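Local atomic coordinates of Cwp19 (Clostridioides difficile, PDB entry 5OQ3), a protein that probably hydrolyses bacterial cell-wall peptidoglycan, this chain being its TIM-barrel glycoside hydrolase domain, although the whole protein is also named as an N-acetylmuramoyl-L-alanine amidase. Residues Q72-S77 against N84-S89; N141-K146 against Y158-G163. All coordinates share one frame; numbering follows the deposited sequence.

Contact 1. Residues Q72-S77 against N84-S89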
loop_
_atom_site.group_PDB
_atom_site.type_symbol
_atom_site.label_atom_id
_atom_site.label_comp_id
_atom_site.label_asym_id
_atom_site.label_seq_id
_atom_site.Cartn_x
_atom_site.Cartn_y
_atom_site.Cartn_z
ATOM N N GLN A 72 5.740 -5.844 1.683
ATOM C CA GLN A 72 5.049 -6.106 0.411
ATOM C C GLN A 72 5.189 -7.561 0.017
ATOM O O GLN A 72 6.173 -7.964 -0.564
ATOM C CB GLN A 72 5.635 -5.163 -0.650
ATOM C CG GLN A 72 4.844 -5.052 -1.935
ATOM C CD GLN A 72 5.419 -4.022 -2.858
ATOM O OE1 GLN A 72 6.638 -3.799 -2.848
ATOM N NE2 GLN A 72 4.568 -3.415 -3.698
ATOM N N VAL A 73 4.159 -8.341 0.366
ATOM C CA VAL A 73 4.124 -9.764 0.109
ATOM C C VAL A 73 3.576 -10.124 -1.277
ATOM O O VAL A 73 3.749 -11.242 -1.729
ATOM C CB VAL A 73 3.374 -10.540 1.204
ATOM C CG1 VAL A 73 4.017 -10.329 2.580
ATOM C CG2 VAL A 73 1.883 -10.254 1.259
ATOM N N ARG A 74 2.868 -9.167 -1.893
ATOM C CA ARG A 74 2.327 -9.296 -3.277
ATOM C C ARG A 74 2.665 -8.030 -4.044
ATOM O O ARG A 74 1.813 -7.156 -4.212
ATOM C CB ARG A 74 0.820 -9.497 -3.244
ATOM C CG ARG A 74 0.132 -9.620 -4.600
ATOM C CD ARG A 74 -1.366 -9.585 -4.416
ATOM N NE ARG A 74 -2.101 -9.517 -5.660
ATOM C CZ ARG A 74 -2.576 -10.552 -6.339
ATOM N NH1 ARG A 74 -2.343 -11.780 -5.949
ATOM N NH2 ARG A 74 -3.340 -10.328 -7.426
ATOM N N PRO A 75 3.913 -7.942 -4.540
ATOM C CA PRO A 75 4.269 -6.784 -5.336
ATOM C C PRO A 75 3.754 -6.803 -6.754
ATOM O O PRO A 75 3.583 -5.726 -7.337
ATOM C CB PRO A 75 5.790 -6.829 -5.353
ATOM C CG PRO A 75 6.150 -8.252 -5.166
ATOM C CD PRO A 75 5.108 -8.738 -4.196
ATOM N N LYS A 76 3.461 -7.988 -7.301
ATOM C CA LYS A 76 3.193 -8.116 -8.745
ATOM C C LYS A 76 2.450 -9.423 -9.042
ATOM O O LYS A 76 2.996 -10.344 -9.663
ATOM C CB LYS A 76 4.504 -8.012 -9.510
ATOM C CG LYS A 76 4.358 -7.951 -11.007
ATOM C CD LYS A 76 5.736 -8.015 -11.638
ATOM C CE LYS A 76 5.618 -8.423 -13.079
ATOM N NZ LYS A 76 6.907 -8.934 -13.585
ATOM N N SER A 77 1.199 -9.487 -8.564
ATOM C CA SER A 77 0.332 -10.698 -8.697
ATOM C C SER A 77 1.097 -11.998 -8.371
ATOM O O SER A 77 0.948 -13.013 -9.050
ATOM C CB SER A 77 -0.293 -10.807 -10.098
ATOM O OG SER A 77 -1.181 -11.917 -10.157
ATOM N N ASN A 84 -1.049 -21.768 -2.874
ATOM C CA ASN A 84 -1.691 -22.652 -3.841
ATOM C C ASN A 84 -2.504 -21.832 -4.883
ATOM O O ASN A 84 -3.281 -22.389 -5.644
ATOM C CB ASN A 84 -2.622 -23.646 -3.101
ATOM C CG ASN A 84 -1.874 -24.620 -2.205
ATOM O OD1 ASN A 84 -0.738 -25.024 -2.496
ATOM N ND2 ASN A 84 -2.529 -25.048 -1.127
ATOM N N ILE A 85 -2.335 -20.507 -4.892
ATOM C CA ILE A 85 -3.097 -19.591 -5.764
ATOM C C ILE A 85 -2.153 -18.754 -6.654
ATOM O O ILE A 85 -2.391 -18.607 -7.854
ATOM C CB ILE A 85 -3.990 -18.632 -4.918
ATOM C CG1 ILE A 85 -4.919 -19.425 -3.974
ATOM C CG2 ILE A 85 -4.796 -17.691 -5.825
ATOM C CD1 ILE A 85 -5.614 -18.548 -2.947
ATOM N N ASN A 86 -1.124 -18.157 -6.063
ATOM C CA ASN A 86 -0.303 -17.161 -6.720
ATOM C C ASN A 86 1.125 -17.645 -6.809
ATOM O O ASN A 86 1.590 -18.391 -5.958
ATOM C CB ASN A 86 -0.393 -15.825 -5.948
ATOM C CG ASN A 86 -1.753 -15.199 -6.087
ATOM O OD1 ASN A 86 -2.107 -14.760 -7.156
ATOM N ND2 ASN A 86 -2.533 -15.204 -5.008
ATOM N N PRO A 87 1.858 -17.224 -7.863
ATOM C CA PRO A 87 3.210 -17.739 -8.118
ATOM C C PRO A 87 4.259 -17.079 -7.243
ATOM O O PRO A 87 4.116 -15.905 -6.865
ATOM C CB PRO A 87 3.475 -17.305 -9.559
ATOM C CG PRO A 87 2.640 -16.059 -9.709
ATOM C CD PRO A 87 1.371 -16.373 -8.958
ATOM N N TRP A 88 5.376 -17.781 -6.992
ATOM C CA TRP A 88 6.500 -17.168 -6.280
ATOM C C TRP A 88 6.967 -15.897 -6.965
ATOM O O TRP A 88 7.132 -15.856 -8.193
ATOM C CB TRP A 88 7.696 -18.122 -6.181
ATOM C CG TRP A 88 7.483 -19.333 -5.313
ATOM C CD1 TRP A 88 7.286 -20.624 -5.715
ATOM C CD2 TRP A 88 7.510 -19.350 -3.889
ATOM N NE1 TRP A 88 7.173 -21.442 -4.614
ATOM C CE2 TRP A 88 7.349 -20.686 -3.483
ATOM C CE3 TRP A 88 7.690 -18.352 -2.909
ATOM C CZ2 TRP A 88 7.311 -21.059 -2.124
ATOM C CZ3 TRP A 88 7.649 -18.725 -1.562
ATOM C CH2 TRP A 88 7.484 -20.070 -1.192
ATOM N N SER A 89 7.254 -14.872 -6.178
ATOM C CA SER A 89 7.687 -13.587 -6.733
ATOM C C SER A 89 9.077 -13.677 -7.368
ATOM O O SER A 89 9.996 -14.254 -6.812
ATOM C CB SER A 89 7.720 -12.521 -5.638
ATOM O OG SER A 89 8.196 -11.290 -6.150
#

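Contact 2. Residues N141-K146 against Y158-G163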
loop_
_atom_site.group_PDB
_atom_site.type_symbol
_atom_site.label_atom_id
_atom_site.label_comp_id
_atom_site.label_asym_id
_atom_site.label_seq_id
_atom_site.Cartn_x
_atom_site.Cartn_y
_atom_site.Cartn_z
ATOM N N ASN A 141 0.543 -21.739 -14.511
ATOM C CA ASN A 141 -0.450 -21.738 -13.436
ATOM C C ASN A 141 -0.845 -20.340 -12.945
ATOM O O ASN A 141 -1.604 -20.211 -11.995
ATOM C CB ASN A 141 0.052 -22.590 -12.261
ATOM C CG ASN A 141 1.312 -22.021 -11.593
ATOM O OD1 ASN A 141 1.864 -20.989 -12.020
ATOM N ND2 ASN A 141 1.786 -22.714 -10.535
ATOM N N HIS A 142 -0.333 -19.295 -13.589
ATOM C CA HIS A 142 -0.590 -17.921 -13.153
ATOM C C HIS A 142 -2.082 -17.617 -13.336
ATOM O O HIS A 142 -2.633 -17.936 -14.394
ATOM C CB HIS A 142 0.259 -16.989 -13.994
ATOM C CG HIS A 142 0.316 -15.586 -13.490
ATOM N ND1 HIS A 142 -0.795 -14.767 -13.412
ATOM C CD2 HIS A 142 1.359 -14.847 -13.056
ATOM C CE1 HIS A 142 -0.428 -13.590 -12.951
ATOM N NE2 HIS A 142 0.875 -13.607 -12.736
ATOM N N PRO A 143 -2.746 -17.038 -12.308
ATOM C CA PRO A 143 -4.176 -16.722 -12.477
ATOM C C PRO A 143 -4.545 -15.944 -13.720
ATOM O O PRO A 143 -5.615 -16.156 -14.267
ATOM C CB PRO A 143 -4.510 -15.940 -11.211
ATOM C CG PRO A 143 -3.525 -16.446 -10.194
ATOM C CD PRO A 143 -2.261 -16.702 -10.945
ATOM N N ALA A 144 -3.696 -15.014 -14.156
ATOM C CA ALA A 144 -3.993 -14.216 -15.341
ATOM C C ALA A 144 -3.904 -15.067 -16.641
ATOM O O ALA A 144 -4.600 -14.792 -17.620
ATOM C CB ALA A 144 -3.047 -13.036 -15.413
ATOM N N LYS A 145 -3.034 -16.066 -16.625
ATOM C CA LYS A 145 -2.928 -16.991 -17.750
ATOM C C LYS A 145 -4.109 -17.961 -17.784
ATOM O O LYS A 145 -4.677 -18.246 -18.851
ATOM C CB LYS A 145 -1.591 -17.766 -17.698
ATOM C CG LYS A 145 -1.378 -18.672 -18.889
ATOM C CD LYS A 145 0.067 -19.125 -18.959
ATOM C CE LYS A 145 0.916 -18.235 -19.869
ATOM N NZ LYS A 145 0.697 -18.546 -21.300
ATOM N N LYS A 146 -4.532 -18.420 -16.616
ATOM C CA LYS A 146 -5.704 -19.295 -16.541
ATOM C C LYS A 146 -7.034 -18.600 -16.816
ATOM O O LYS A 146 -8.018 -19.265 -17.186
ATOM C CB LYS A 146 -5.797 -19.938 -15.168
ATOM C CG LYS A 146 -4.625 -20.871 -14.873
ATOM C CD LYS A 146 -4.772 -21.625 -13.545
ATOM C CE LYS A 146 -4.732 -20.719 -12.319
ATOM N NZ LYS A 146 -4.327 -21.518 -11.121
ATOM N N TYR A 158 -0.666 -4.722 -18.033
ATOM C CA TYR A 158 -1.868 -5.510 -17.824
ATOM C C TYR A 158 -2.275 -5.516 -16.364
ATOM O O TYR A 158 -1.419 -5.508 -15.464
ATOM C CB TYR A 158 -1.687 -6.952 -18.294
ATOM C CG TYR A 158 -1.467 -7.125 -19.775
ATOM C CD1 TYR A 158 -0.206 -7.004 -20.342
ATOM C CD2 TYR A 158 -2.531 -7.457 -20.609
ATOM C CE1 TYR A 158 -0.009 -7.211 -21.707
ATOM C CE2 TYR A 158 -2.353 -7.651 -21.979
ATOM C CZ TYR A 158 -1.091 -7.534 -22.516
ATOM O OH TYR A 158 -0.873 -7.723 -23.882
ATOM N N TYR A 159 -3.599 -5.572 -16.152
ATOM C CA TYR A 159 -4.266 -5.441 -14.845
ATOM C C TYR A 159 -5.403 -6.409 -14.754
ATOM O O TYR A 159 -6.065 -6.688 -15.754
ATOM C CB TYR A 159 -4.821 -4.011 -14.731
ATOM C CG TYR A 159 -3.786 -2.938 -14.815
ATOM C CD1 TYR A 159 -3.371 -2.468 -16.039
ATOM C CD2 TYR A 159 -3.229 -2.357 -13.668
ATOM C CE1 TYR A 159 -2.385 -1.503 -16.122
ATOM C CE2 TYR A 159 -2.236 -1.392 -13.745
ATOM C CZ TYR A 159 -1.862 -0.932 -14.973
ATOM O OH TYR A 159 -0.893 0.054 -15.011
ATOM N N TYR A 160 -5.705 -6.840 -13.525
ATOM C CA TYR A 160 -6.989 -7.496 -13.283
ATOM C C TYR A 160 -8.104 -6.445 -13.363
ATOM O O TYR A 160 -7.894 -5.298 -12.948
ATOM C CB TYR A 160 -7.034 -8.202 -11.947
ATOM C CG TYR A 160 -6.062 -9.345 -11.848
ATOM C CD1 TYR A 160 -6.228 -10.512 -12.624
ATOM C CD2 TYR A 160 -4.944 -9.251 -11.059
ATOM C CE1 TYR A 160 -5.309 -11.528 -12.572
ATOM C CE2 TYR A 160 -4.027 -10.281 -10.969
ATOM C CZ TYR A 160 -4.205 -11.422 -11.753
ATOM O OH TYR A 160 -3.295 -12.449 -11.667
ATOM N N ASP A 161 -9.255 -6.835 -13.872
ATOM C CA ASP A 161 -10.411 -5.937 -14.028
ATOM C C ASP A 161 -11.154 -5.782 -12.703
ATOM O O ASP A 161 -11.817 -6.731 -12.239
ATOM C CB ASP A 161 -11.340 -6.538 -15.103
ATOM C CG ASP A 161 -12.494 -5.641 -15.508
ATOM O OD1 ASP A 161 -12.817 -4.673 -14.762
ATOM O OD2 ASP A 161 -13.015 -5.942 -16.613
ATOM N N PRO A 162 -11.095 -4.588 -12.090
ATOM C CA PRO A 162 -11.778 -4.408 -10.796
ATOM C C PRO A 162 -13.288 -4.603 -10.860
ATOM O O PRO A 162 -13.919 -4.775 -9.775
ATOM C CB PRO A 162 -11.392 -2.980 -10.405
ATOM C CG PRO A 162 -10.174 -2.641 -11.216
ATOM C CD PRO A 162 -10.359 -3.387 -12.502
ATOM N N GLY A 163 -13.873 -4.548 -12.056
ATOM C CA GLY A 163 -15.302 -4.684 -12.205
ATOM C C GLY A 163 -15.859 -6.074 -12.304
ATOM O O GLY A 163 -17.082 -6.203 -12.337
#

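Contact 1. Residues Q72-S77 against N84-S89
S77 and N86 mark the closest backbone approach, their CA atoms 6.8 Å apart, where the chain leaving the end of barrel strand 68-74 runs past the irregular segment N84-S89 a few residues further on. One polar bond joins the two segments. R74 NH1 gives a weak hydrogen bond to N86 OD1, 3.2 Å long and bent to 140° at the hydrogen. The amide oxygen arrives at the edge of the guanidinium, near its plane, while the amide itself stands nearly upright to that plane, 82° away from it. R74 reaches this far because its chain is fully stretched: CG lies anti to the backbone N (chi1 179°) and the extension continues to NE. S77 then covers one face of the guanidinium, its CA 3.7 Å above the centre of the group. Neither polar end depends on this weak bond alone, for R74 NE donates to N124 O and N86 OD1 is also hydrogen-bonded to Y170 OH.

The remaining contacts set proline carbons against oxygens. P87 lays its ring against the S77 carbonyl, with CD 3.4 Å from S77 O, and that buried oxygen has no hydrogen-bonding partner in the model. Further along, P75 CG rests 3.8 Å from S89 OG, a hydroxyl that caps the helix 90-93 and is hydrogen-bonded to D78 OD2.

The whole contact is buried at the end of the second strand of the TIM barrel. R74 and V73 pack on the adjoining strand 118-123, P75 and K76 touch Y91 of helix 90-93, and helix 165-181 meets R74 and I85 through S174.

Contact 2. Residues N141-K146 against Y158-G163
The N-cap of the short helix 143-146 meets strand 157-160, one arm of the two-stranded antiparallel hairpin that sits in the excursion between barrel strands 118-123 and 186-189. Y160 makes the contact from the strand side, setting its phenol against the start of the helix; the nearest CA pair is A144 and Y160, at 7.6 Å. With CG beside its backbone N, the tyrosine carries its ring out to the helix start, where H142, P143 and A144 all approach the hydroxyl. H142 CE1 comes within 3.3 Å of Y160 OH, which lies at the edge of the imidazole and near its plane. P143 CB approaches the same oxygen to 3.7 Å. The methyl group of A144 packs obliquely against the phenol, CB lying 3.9 Å from Y160 CE1.

These are packing contacts; the hydroxyl's polar partner is S77 OG. The rings of Y160 and Y170 meet with their planes at about 60°, and P143 also touches Y170, so Y170 of helix 165-181 touches a residue of each segment. Where strand 157-160 ends, D161 OD1 accepts from G163 N to form an Asx turn, and D161 OD2 is hydrogen-bonded to T204 OG1.

The imidazole is itself held in place from the helix. H142 CG is anti to the backbone N (chi1 -168°), which turns the edge of the ring, with ND1, toward the amide of A144; A144 N, 3° out of the ring plane, donates to H142 ND1 at 3.0 Å.

Both contacts are buried, but contact 1 lies deeper, its centre about 14 Å from the centre of the chain, against about 19 Å for contact 2. The first belongs to the end of a barrel strand and the loop after it, the second to a hairpin and a short helix in the excursion between strands 118-123 and 186-189. Polar chemistry across contact 1 amounts to one weak bond, whereas contact 2 relies on van der Waals packing round a phenol. They touch directly: S77 OG and Y160 OH are 2.7 Å apart, a probable hydrogen bond, while R74 NH2 packs 3.6 Å from Y160 CE2. Y170 of helix 165-181 borders both.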